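Local coordinates for protein alpha-1,2-Mannosidase (Trichoderma reesei, PDB 1HCU) that trims alpha-1,2-linked mannose residues from high-mannose N-glycans as a calcium-dependent family 47 glycosidase, probably taking them down to the five-mannose form, at residues A[207-212]-A[266-271]; A[223-228]-A[233-238]; A[238-241]-A[247-250]. All blocks are in the same frame, centred on the assembly; numbering follows the deposited sequence.

Interaction 1: A[207-212]-A[266-271]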
loop_
_atom_site.group_PDB
_atom_site.type_symbol
_atom_site.label_atom_id
_atom_site.label_comp_id
_atom_site.label_asym_id
_atom_site.label_seq_id
_atom_site.Cartn_x
_atom_site.Cartn_y
_atom_site.Cartn_z
ATOM N N TYR A 207 20.094 6.567 -6.994
ATOM C CA TYR A 207 20.489 5.594 -8.018
ATOM C C TYR A 207 19.329 5.197 -8.928
ATOM O O TYR A 207 19.541 4.777 -10.066
ATOM C CB TYR A 207 21.063 4.348 -7.345
ATOM C CG TYR A 207 22.377 4.593 -6.645
ATOM C CD1 TYR A 207 23.580 4.560 -7.353
ATOM C CD2 TYR A 207 22.423 4.871 -5.282
ATOM C CE1 TYR A 207 24.799 4.795 -6.718
ATOM C CE2 TYR A 207 23.641 5.113 -4.636
ATOM C CZ TYR A 207 24.822 5.068 -5.361
ATOM O OH TYR A 207 26.026 5.266 -4.721
ATOM N N LEU A 208 18.108 5.340 -8.417
ATOM C CA LEU A 208 16.899 5.000 -9.159
ATOM C C LEU A 208 16.391 6.149 -10.028
ATOM O O LEU A 208 15.639 5.924 -10.977
ATOM C CB LEU A 208 15.788 4.587 -8.194
ATOM C CG LEU A 208 15.870 3.209 -7.530
ATOM C CD1 LEU A 208 17.187 3.065 -6.787
ATOM C CD2 LEU A 208 14.684 3.038 -6.568
ATOM N N LEU A 209 16.807 7.372 -9.706
ATOM C CA LEU A 209 16.368 8.550 -10.451
ATOM C C LEU A 209 17.170 8.787 -11.731
ATOM O O LEU A 209 16.657 9.355 -12.695
ATOM C CB LEU A 209 16.414 9.784 -9.548
ATOM C CG LEU A 209 15.618 9.637 -8.242
ATOM C CD1 LEU A 209 15.685 10.949 -7.462
ATOM C CD2 LEU A 209 14.158 9.244 -8.539
ATOM N N ASN A 210 18.431 8.369 -11.732
ATOM C CA ASN A 210 19.294 8.494 -12.913
ATOM C C ASN A 210 19.870 7.091 -13.113
ATOM O O ASN A 210 21.042 6.829 -12.839
ATOM C CB ASN A 210 20.425 9.498 -12.676
ATOM C CG ASN A 210 21.211 9.807 -13.947
ATOM O OD1 ASN A 210 21.000 9.190 -14.998
ATOM N ND2 ASN A 210 22.128 10.764 -13.855
ATOM N N PRO A 211 19.028 6.167 -13.586
ATOM C CA PRO A 211 19.376 4.767 -13.832
ATOM C C PRO A 211 20.580 4.533 -14.722
ATOM O O PRO A 211 20.635 5.006 -15.857
ATOM C CB PRO A 211 18.090 4.198 -14.426
ATOM C CG PRO A 211 17.507 5.371 -15.141
ATOM C CD PRO A 211 17.698 6.478 -14.139
ATOM N N LYS A 212 21.552 3.802 -14.187
ATOM C CA LYS A 212 22.758 3.465 -14.927
ATOM C C LYS A 212 22.871 1.948 -14.958
ATOM O O LYS A 212 22.569 1.273 -13.969
ATOM C CB LYS A 212 23.986 4.096 -14.270
ATOM C CG LYS A 212 23.919 5.618 -14.209
ATOM C CD LYS A 212 25.210 6.216 -13.682
ATOM C CE LYS A 212 25.112 7.730 -13.579
ATOM N NZ LYS A 212 24.760 8.336 -14.892
ATOM N N LYS A 266 9.087 14.356 -9.120
ATOM C CA LYS A 266 7.879 14.598 -9.899
ATOM C C LYS A 266 8.147 14.369 -11.388
ATOM O O LYS A 266 7.327 13.770 -12.085
ATOM C CB LYS A 266 7.396 16.036 -9.690
ATOM C CG LYS A 266 6.307 16.446 -10.659
ATOM C CD LYS A 266 6.382 17.922 -11.008
ATOM C CE LYS A 266 7.687 18.266 -11.688
ATOM N NZ LYS A 266 7.726 19.677 -12.154
ATOM N N ASP A 267 9.290 14.856 -11.874
ATOM C CA ASP A 267 9.648 14.673 -13.282
ATOM C C ASP A 267 9.846 13.199 -13.625
ATOM O O ASP A 267 9.435 12.752 -14.695
ATOM C CB ASP A 267 10.919 15.460 -13.638
ATOM C CG ASP A 267 10.670 16.960 -13.785
ATOM O OD1 ASP A 267 9.490 17.386 -13.792
ATOM O OD2 ASP A 267 11.664 17.713 -13.904
ATOM N N ARG A 268 10.473 12.440 -12.728
ATOM C CA ARG A 268 10.692 11.017 -12.992
ATOM C C ARG A 268 9.356 10.258 -13.035
ATOM O O ARG A 268 9.217 9.264 -13.758
ATOM C CB ARG A 268 11.630 10.407 -11.937
ATOM C CG ARG A 268 13.044 10.994 -11.950
ATOM C CD ARG A 268 13.720 10.845 -13.318
ATOM N NE ARG A 268 13.803 9.454 -13.744
ATOM C CZ ARG A 268 14.373 9.038 -14.872
ATOM N NH1 ARG A 268 14.920 9.911 -15.711
ATOM N NH2 ARG A 268 14.394 7.740 -15.159
ATOM N N TRP A 269 8.383 10.739 -12.266
ATOM C CA TRP A 269 7.049 10.141 -12.220
ATOM C C TRP A 269 6.319 10.383 -13.550
ATOM O O TRP A 269 5.707 9.470 -14.115
ATOM C CB TRP A 269 6.224 10.773 -11.087
ATOM C CG TRP A 269 4.884 10.120 -10.884
ATOM C CD1 TRP A 269 4.629 8.996 -10.160
ATOM C CD2 TRP A 269 3.642 10.496 -11.492
ATOM N NE1 TRP A 269 3.309 8.638 -10.282
ATOM C CE2 TRP A 269 2.677 9.541 -11.094
ATOM C CE3 TRP A 269 3.250 11.544 -12.336
ATOM C CZ2 TRP A 269 1.340 9.597 -11.514
ATOM C CZ3 TRP A 269 1.913 11.600 -12.753
ATOM C CH2 TRP A 269 0.979 10.630 -12.340
ATOM N N VAL A 270 6.393 11.623 -14.037
ATOM C CA VAL A 270 5.738 12.002 -15.282
ATOM C C VAL A 270 6.205 11.144 -16.451
ATOM O O VAL A 270 5.396 10.764 -17.298
ATOM C CB VAL A 270 5.963 13.511 -15.618
ATOM C CG1 VAL A 270 5.395 13.836 -16.998
ATOM C CG2 VAL A 270 5.261 14.390 -14.567
ATOM N N LEU A 271 7.501 10.840 -16.493
ATOM C CA LEU A 271 8.049 10.002 -17.557
ATOM C C LEU A 271 7.430 8.618 -17.404
ATOM O O LEU A 271 6.939 8.029 -18.361
ATOM C CB LEU A 271 9.570 9.884 -17.426
ATOM C CG LEU A 271 10.474 11.001 -17.940
ATOM C CD1 LEU A 271 11.898 10.723 -17.493
ATOM C CD2 LEU A 271 10.402 11.081 -19.461
HETATM O O HOH W 1 13.389 6.902 -12.623
#

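Interaction 2: A[223-228]-A[233-238]. With NAG (2-acetamido-2-deoxy-beta-D-glucopyranose), chain E.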
loop_
_atom_site.group_PDB
_atom_site.type_symbol
_atom_site.label_atom_id
_atom_site.label_comp_id
_atom_site.label_asym_id
_atom_site.label_seq_id
_atom_site.Cartn_x
_atom_site.Cartn_y
_atom_site.Cartn_z
ATOM N N GLY A 223 14.526 -0.664 -14.378
ATOM C CA GLY A 223 14.630 -2.089 -14.095
ATOM C C GLY A 223 14.147 -2.392 -12.686
ATOM O O GLY A 223 13.790 -1.480 -11.944
ATOM N N THR A 224 14.161 -3.668 -12.309
ATOM C CA THR A 224 13.681 -4.107 -11.007
ATOM C C THR A 224 14.741 -4.278 -9.914
ATOM O O THR A 224 14.511 -3.917 -8.761
ATOM C CB THR A 224 12.906 -5.443 -11.146
ATOM O OG1 THR A 224 11.821 -5.279 -12.064
ATOM C CG2 THR A 224 12.350 -5.895 -9.802
ATOM N N PHE A 225 15.894 -4.833 -10.270
ATOM C CA PHE A 225 16.949 -5.067 -9.284
ATOM C C PHE A 225 18.173 -4.174 -9.424
ATOM O O PHE A 225 18.697 -3.975 -10.521
ATOM C CB PHE A 225 17.360 -6.536 -9.319
ATOM C CG PHE A 225 16.194 -7.484 -9.224
ATOM C CD1 PHE A 225 15.733 -8.160 -10.354
ATOM C CD2 PHE A 225 15.549 -7.692 -8.006
ATOM C CE1 PHE A 225 14.650 -9.030 -10.273
ATOM C CE2 PHE A 225 14.463 -8.560 -7.913
ATOM C CZ PHE A 225 14.014 -9.231 -9.049
ATOM N N VAL A 226 18.610 -3.640 -8.284
ATOM C CA VAL A 226 19.756 -2.740 -8.215
ATOM C C VAL A 226 20.861 -3.300 -7.317
ATOM O O VAL A 226 20.607 -3.780 -6.213
ATOM C CB VAL A 226 19.332 -1.348 -7.684
ATOM C CG1 VAL A 226 20.548 -0.435 -7.577
ATOM C CG2 VAL A 226 18.309 -0.737 -8.600
ATOM N N SER A 227 22.087 -3.236 -7.822
ATOM C CA SER A 227 23.273 -3.721 -7.124
ATOM C C SER A 227 23.553 -2.896 -5.866
ATOM O O SER A 227 23.529 -1.664 -5.910
ATOM C CB SER A 227 24.472 -3.636 -8.075
ATOM O OG SER A 227 25.692 -3.829 -7.386
ATOM N N THR A 228 23.823 -3.568 -4.750
ATOM C CA THR A 228 24.110 -2.857 -3.509
ATOM C C THR A 228 25.559 -2.366 -3.461
ATOM O O THR A 228 25.879 -1.436 -2.721
ATOM C CB THR A 228 23.837 -3.739 -2.275
ATOM O OG1 THR A 228 24.673 -4.902 -2.315
ATOM C CG2 THR A 228 22.374 -4.170 -2.255
ATOM N N PHE A 233 21.792 -0.877 -12.432
ATOM C CA PHE A 233 20.730 -1.817 -12.787
ATOM C C PHE A 233 21.295 -2.960 -13.608
ATOM O O PHE A 233 22.273 -2.795 -14.335
ATOM C CB PHE A 233 19.622 -1.128 -13.587
ATOM C CG PHE A 233 18.807 -0.158 -12.785
ATOM C CD1 PHE A 233 19.357 1.044 -12.356
ATOM C CD2 PHE A 233 17.488 -0.451 -12.455
ATOM C CE1 PHE A 233 18.607 1.945 -11.610
ATOM C CE2 PHE A 233 16.726 0.445 -11.707
ATOM C CZ PHE A 233 17.286 1.647 -11.283
ATOM N N GLN A 234 20.659 -4.120 -13.496
ATOM C CA GLN A 234 21.094 -5.312 -14.215
ATOM C C GLN A 234 20.002 -5.912 -15.100
ATOM O O GLN A 234 20.196 -6.978 -15.696
ATOM C CB GLN A 234 21.539 -6.359 -13.212
ATOM C CG GLN A 234 20.539 -6.530 -12.103
ATOM C CD GLN A 234 20.723 -7.826 -11.385
ATOM O OE1 GLN A 234 21.807 -8.118 -10.870
ATOM N NE2 GLN A 234 19.664 -8.631 -11.346
ATOM N N ASP A 235 18.856 -5.238 -15.171
ATOM C CA ASP A 235 17.742 -5.714 -15.986
ATOM C C ASP A 235 16.870 -4.548 -16.458
ATOM O O ASP A 235 16.989 -3.427 -15.957
ATOM C CB ASP A 235 16.896 -6.699 -15.181
ATOM C CG ASP A 235 16.211 -6.042 -13.994
ATOM O OD1 ASP A 235 15.230 -5.302 -14.209
ATOM O OD2 ASP A 235 16.668 -6.259 -12.849
ATOM N N SER A 236 15.997 -4.823 -17.421
ATOM C CA SER A 236 15.102 -3.811 -17.953
ATOM C C SER A 236 13.647 -4.265 -17.828
ATOM O O SER A 236 12.821 -3.964 -18.688
ATOM C CB SER A 236 15.435 -3.540 -19.422
ATOM O OG SER A 236 16.786 -3.133 -19.568
ATOM N N SER A 237 13.336 -4.988 -16.755
ATOM C CA SER A 237 11.978 -5.471 -16.544
ATOM C C SER A 237 11.307 -4.742 -15.382
ATOM O O SER A 237 11.978 -4.181 -14.520
ATOM C CB SER A 237 11.983 -6.974 -16.260
ATOM O OG SER A 237 12.519 -7.240 -14.978
ATOM N N GLY A 238 9.979 -4.759 -15.358
ATOM C CA GLY A 238 9.271 -4.091 -14.287
ATOM C C GLY A 238 7.773 -4.168 -14.480
ATOM O O GLY A 238 7.302 -4.869 -15.379
HETATM C C1 NAG E . 28.343 -3.680 -10.127
HETATM C C2 NAG E . 29.291 -4.062 -11.271
HETATM C C3 NAG E . 28.806 -5.363 -11.925
HETATM C C4 NAG E . 28.572 -6.463 -10.883
HETATM C C5 NAG E . 27.664 -5.936 -9.764
HETATM C C6 NAG E . 27.477 -6.938 -8.647
HETATM C C7 NAG E . 30.375 -2.272 -12.476
HETATM C C8 NAG E . 30.822 -2.107 -13.919
HETATM N N2 NAG E . 29.284 -2.998 -12.260
HETATM O O3 NAG E . 29.762 -5.802 -12.882
HETATM O O4 NAG E . 27.954 -7.588 -11.500
HETATM O O5 NAG E . 28.238 -4.751 -9.182
HETATM O O6 NAG E . 26.257 -6.716 -7.956
HETATM O O7 NAG E . 31.019 -1.745 -11.569
#

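Interaction 3: A[238-241]-A[247-250]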
loop_
_atom_site.group_PDB
_atom_site.type_symbol
_atom_site.label_atom_id
_atom_site.label_comp_id
_atom_site.label_asym_id
_atom_site.label_seq_id
_atom_site.Cartn_x
_atom_site.Cartn_y
_atom_site.Cartn_z
ATOM N N GLY A 238 9.979 -4.759 -15.358
ATOM C CA GLY A 238 9.271 -4.091 -14.287
ATOM C C GLY A 238 7.773 -4.168 -14.480
ATOM O O GLY A 238 7.302 -4.869 -15.379
ATOM N N SER A 239 7.034 -3.437 -13.648
ATOM C CA SER A 239 5.576 -3.416 -13.702
ATOM C C SER A 239 5.063 -2.483 -12.622
ATOM O O SER A 239 5.843 -1.815 -11.951
ATOM C CB SER A 239 5.023 -4.801 -13.406
ATOM O OG SER A 239 5.226 -5.118 -12.036
ATOM N N TRP A 240 3.744 -2.450 -12.451
ATOM C CA TRP A 240 3.147 -1.638 -11.405
ATOM C C TRP A 240 2.675 -2.533 -10.258
ATOM O O TRP A 240 1.770 -2.177 -9.506
ATOM C CB TRP A 240 1.990 -0.791 -11.950
ATOM C CG TRP A 240 2.477 0.420 -12.699
ATOM C CD1 TRP A 240 3.098 0.436 -13.915
ATOM C CD2 TRP A 240 2.451 1.779 -12.246
ATOM N NE1 TRP A 240 3.464 1.717 -14.247
ATOM C CE2 TRP A 240 3.083 2.564 -13.244
ATOM C CE3 TRP A 240 1.961 2.411 -11.092
ATOM C CZ2 TRP A 240 3.237 3.952 -13.128
ATOM C CZ3 TRP A 240 2.113 3.797 -10.972
ATOM C CH2 TRP A 240 2.747 4.551 -11.985
ATOM N N SER A 241 3.297 -3.701 -10.122
ATOM C CA SER A 241 2.927 -4.613 -9.046
ATOM C C SER A 241 4.133 -4.989 -8.178
ATOM O O SER A 241 5.031 -4.177 -7.971
ATOM C CB SER A 241 2.251 -5.877 -9.609
ATOM O OG SER A 241 3.146 -6.629 -10.398
ATOM N N PHE A 247 7.530 2.134 -5.659
ATOM C CA PHE A 247 8.597 3.052 -6.073
ATOM C C PHE A 247 8.014 4.226 -6.871
ATOM O O PHE A 247 8.297 5.387 -6.573
ATOM C CB PHE A 247 9.646 2.342 -6.932
ATOM C CG PHE A 247 10.484 3.288 -7.747
ATOM C CD1 PHE A 247 10.262 3.435 -9.109
ATOM C CD2 PHE A 247 11.422 4.107 -7.127
ATOM C CE1 PHE A 247 10.959 4.397 -9.850
ATOM C CE2 PHE A 247 12.121 5.069 -7.852
ATOM C CZ PHE A 247 11.888 5.217 -9.217
ATOM N N TYR A 248 7.220 3.909 -7.893
ATOM C CA TYR A 248 6.572 4.928 -8.716
ATOM C C TYR A 248 5.620 5.740 -7.844
ATOM O O TYR A 248 5.517 6.959 -7.997
ATOM C CB TYR A 248 5.778 4.281 -9.861
ATOM C CG TYR A 248 6.652 3.632 -10.909
ATOM C CD1 TYR A 248 6.385 2.344 -11.370
ATOM C CD2 TYR A 248 7.764 4.295 -11.415
ATOM C CE1 TYR A 248 7.209 1.733 -12.305
ATOM C CE2 TYR A 248 8.592 3.698 -12.347
ATOM C CZ TYR A 248 8.313 2.418 -12.785
ATOM O OH TYR A 248 9.153 1.819 -13.694
ATOM N N GLU A 249 4.940 5.053 -6.928
ATOM C CA GLU A 249 3.989 5.684 -6.012
ATOM C C GLU A 249 4.636 6.797 -5.181
ATOM O O GLU A 249 4.117 7.915 -5.116
ATOM C CB GLU A 249 3.384 4.624 -5.065
ATOM C CG GLU A 249 2.306 5.120 -4.079
ATOM C CD GLU A 249 1.875 4.039 -3.068
ATOM O OE1 GLU A 249 1.116 4.356 -2.117
ATOM O OE2 GLU A 249 2.293 2.872 -3.226
ATOM N N TYR A 250 5.761 6.494 -4.537
ATOM C CA TYR A 250 6.425 7.477 -3.686
ATOM C C TYR A 250 7.045 8.648 -4.438
ATOM O O TYR A 250 7.306 9.697 -3.854
ATOM C CB TYR A 250 7.485 6.805 -2.799
ATOM C CG TYR A 250 6.938 6.225 -1.502
ATOM C CD1 TYR A 250 7.797 5.692 -0.531
ATOM C CD2 TYR A 250 5.568 6.173 -1.258
ATOM C CE1 TYR A 250 7.298 5.113 0.646
ATOM C CE2 TYR A 250 5.059 5.595 -0.082
ATOM C CZ TYR A 250 5.924 5.065 0.857
ATOM O OH TYR A 250 5.402 4.457 1.973
#

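Interaction 1: A[207-212]-A[266-271]
Leu209 lays its carbonyl O over one guanidinium face of Arg268, 3.0 Å above the plane, and brings its methyl CD2 to 4.0 Å from CG of Arg268, apolar against the aliphatic stem. That O is close to NE, but the angle is too poor for a hydrogen bond, so the approach is one of carbonyl over cation. NE donates instead to a water at 2.8 Å, in the guanidinium plane at its edge, and this water links it to the preceding residue by donating to Leu208 O at 3.0 Å. Leu271 CD1 covers the opposite face. Bends at chi2 and chi3 (-57° and -58°) fold the arginine so that its stem meets Leu209 and its head the end of helix 196-209. Pro211 follows, its CD 3.7 Å from NH2 of Arg268, and NH2 also forms a salt bridge with Glu216. A leucine in place of Arg268 would probably leave the water without its donor and Glu216 without its positive partner. The contact joins the C-terminal end of helix 196-209 and the turn after it to helix 263-280, with helix 245-257 packed against both through Leu209 on Leu251 and Trp269 on Ile252.

Interaction 2: A[223-228]-A[233-238]
Val226 and Phe233 form a single backbone bridge, CA to CA 4.8 Å, where the chain turns back on itself with six residues between the bridged pair. Beyond it the two backbones do not keep a regular strand pairing, and the side chain of Asp235 takes over much of the bonding. Gly223 comes close to the opposing chain, its CA 3.3 Å from the carbonyl O of Asp235 in a CA-H...O contact; a side chain there would run into that oxygen.

The carboxylate of Asp235 grips two successive amides, each on a syn lone pair: OD1 takes Thr224 N at 2.7 Å, nearly straight at 170°, and OD2 takes Phe225 N at 3.0 Å. With its anti lone pair OD1 also accepts from Ser237 N, closing an Asx turn. The chi1 of 65°, with CG between the backbone N and carbonyl carbon, directs the carboxylate at the backbone of Thr224 and Phe225. Thr224 OG1 donates to Ser237 O at 2.7 Å, from above the carbonyl plane.

Apolar contact lies around Phe233, whose ring face receives CG2 of Val226 in a CH-pi contact, 3.8 Å from the centroid, while Gly223 O sits at its edge. Phe225 instead presents its edge to OD2 of Asp235, with ring and carboxylate planes 76° apart. Farther along, Ser227 OG is hydrogen-bonded to O6 of the N-acetylglucosamine attached to the protein.

One aspartate thus holds three backbone amides without a countercharge in the contact; the N-H dipoles probably stabilise its negative charge and fix the shape of the turn.

Interaction 3: A[238-241]-A[247-250]
Aromatic stacking carries most of this contact. The six-membered ring of Trp240 and the ring of Tyr248 form an offset stack, centroids 4.9 Å apart and planes inclined at 29°. The overlap is partial: CD1 of Tyr248 lies over the indole, 3.8 Å from CE2, so one side of the phenol ring does the touching. With chi1 at -69°, Tyr248 carries CG beside its backbone N and anti to its carbonyl carbon, which sends the ring off the helix across the indole.

A CH-pi contact completes the pairing. Tyr248 CB stands over the same indole face, 4.0 Å from the centroid of the six-membered ring, and its closest carbon is Trp240 CH2 at 3.7 Å. The broad indole therefore receives both the methylene and the near side of the phenol ring, a reason why tryptophan suits this buried place.

Polar groups play a lesser part. The carbonyl O of Ser239 lies at the edge of the Tyr248 ring, near its plane, 3.8 Å from CE1. On the other side of the loop the hydroxyls of Ser239 and Ser241 are hydrogen-bonded, OG to OG 3.0 Å, which ties together the residues flanking Trp240. Tyr248 OH has a weak hydrogen bond to Tyr296 OH, whereas the buried Trp240 NE1 has no partner in the model.

Trp240 also meets Phe316 of helix 312-323 and touches Thr276 and Leu280 of helix 263-280, so its indole joins the loop to three helices, counting 245-257. The site lies within the helix-rich (alpha/alpha) barrel characteristic of family 47 mannosidases, on the loop leading to Asp245, a predicted active-site residue whose side chain is about 5 Å from that of Trp240.

How the interactions relate
Interaction 3 is the most deeply placed, about 11 Å from the centre of the chain, whereas interactions 1 and 2 lie some 21 and 22 Å out and are only partly buried. Their chemistry follows: stacked aromatic rings inside, an arginine from within helix 263-280 reaching the end of helix 196-209, partly through a water, in interaction 1, and a carboxylate binding backbone amides in interaction 2, beside an attached glycan. Gly238 belongs to both interactions 2 and 3, so the chain passes from the outer turn into the inner loop. Interaction 1 meets interaction 2 where Pro211 packs on Phe233, and interaction 3 where Leu208 packs on Phe247, joining surface turn and inner helix.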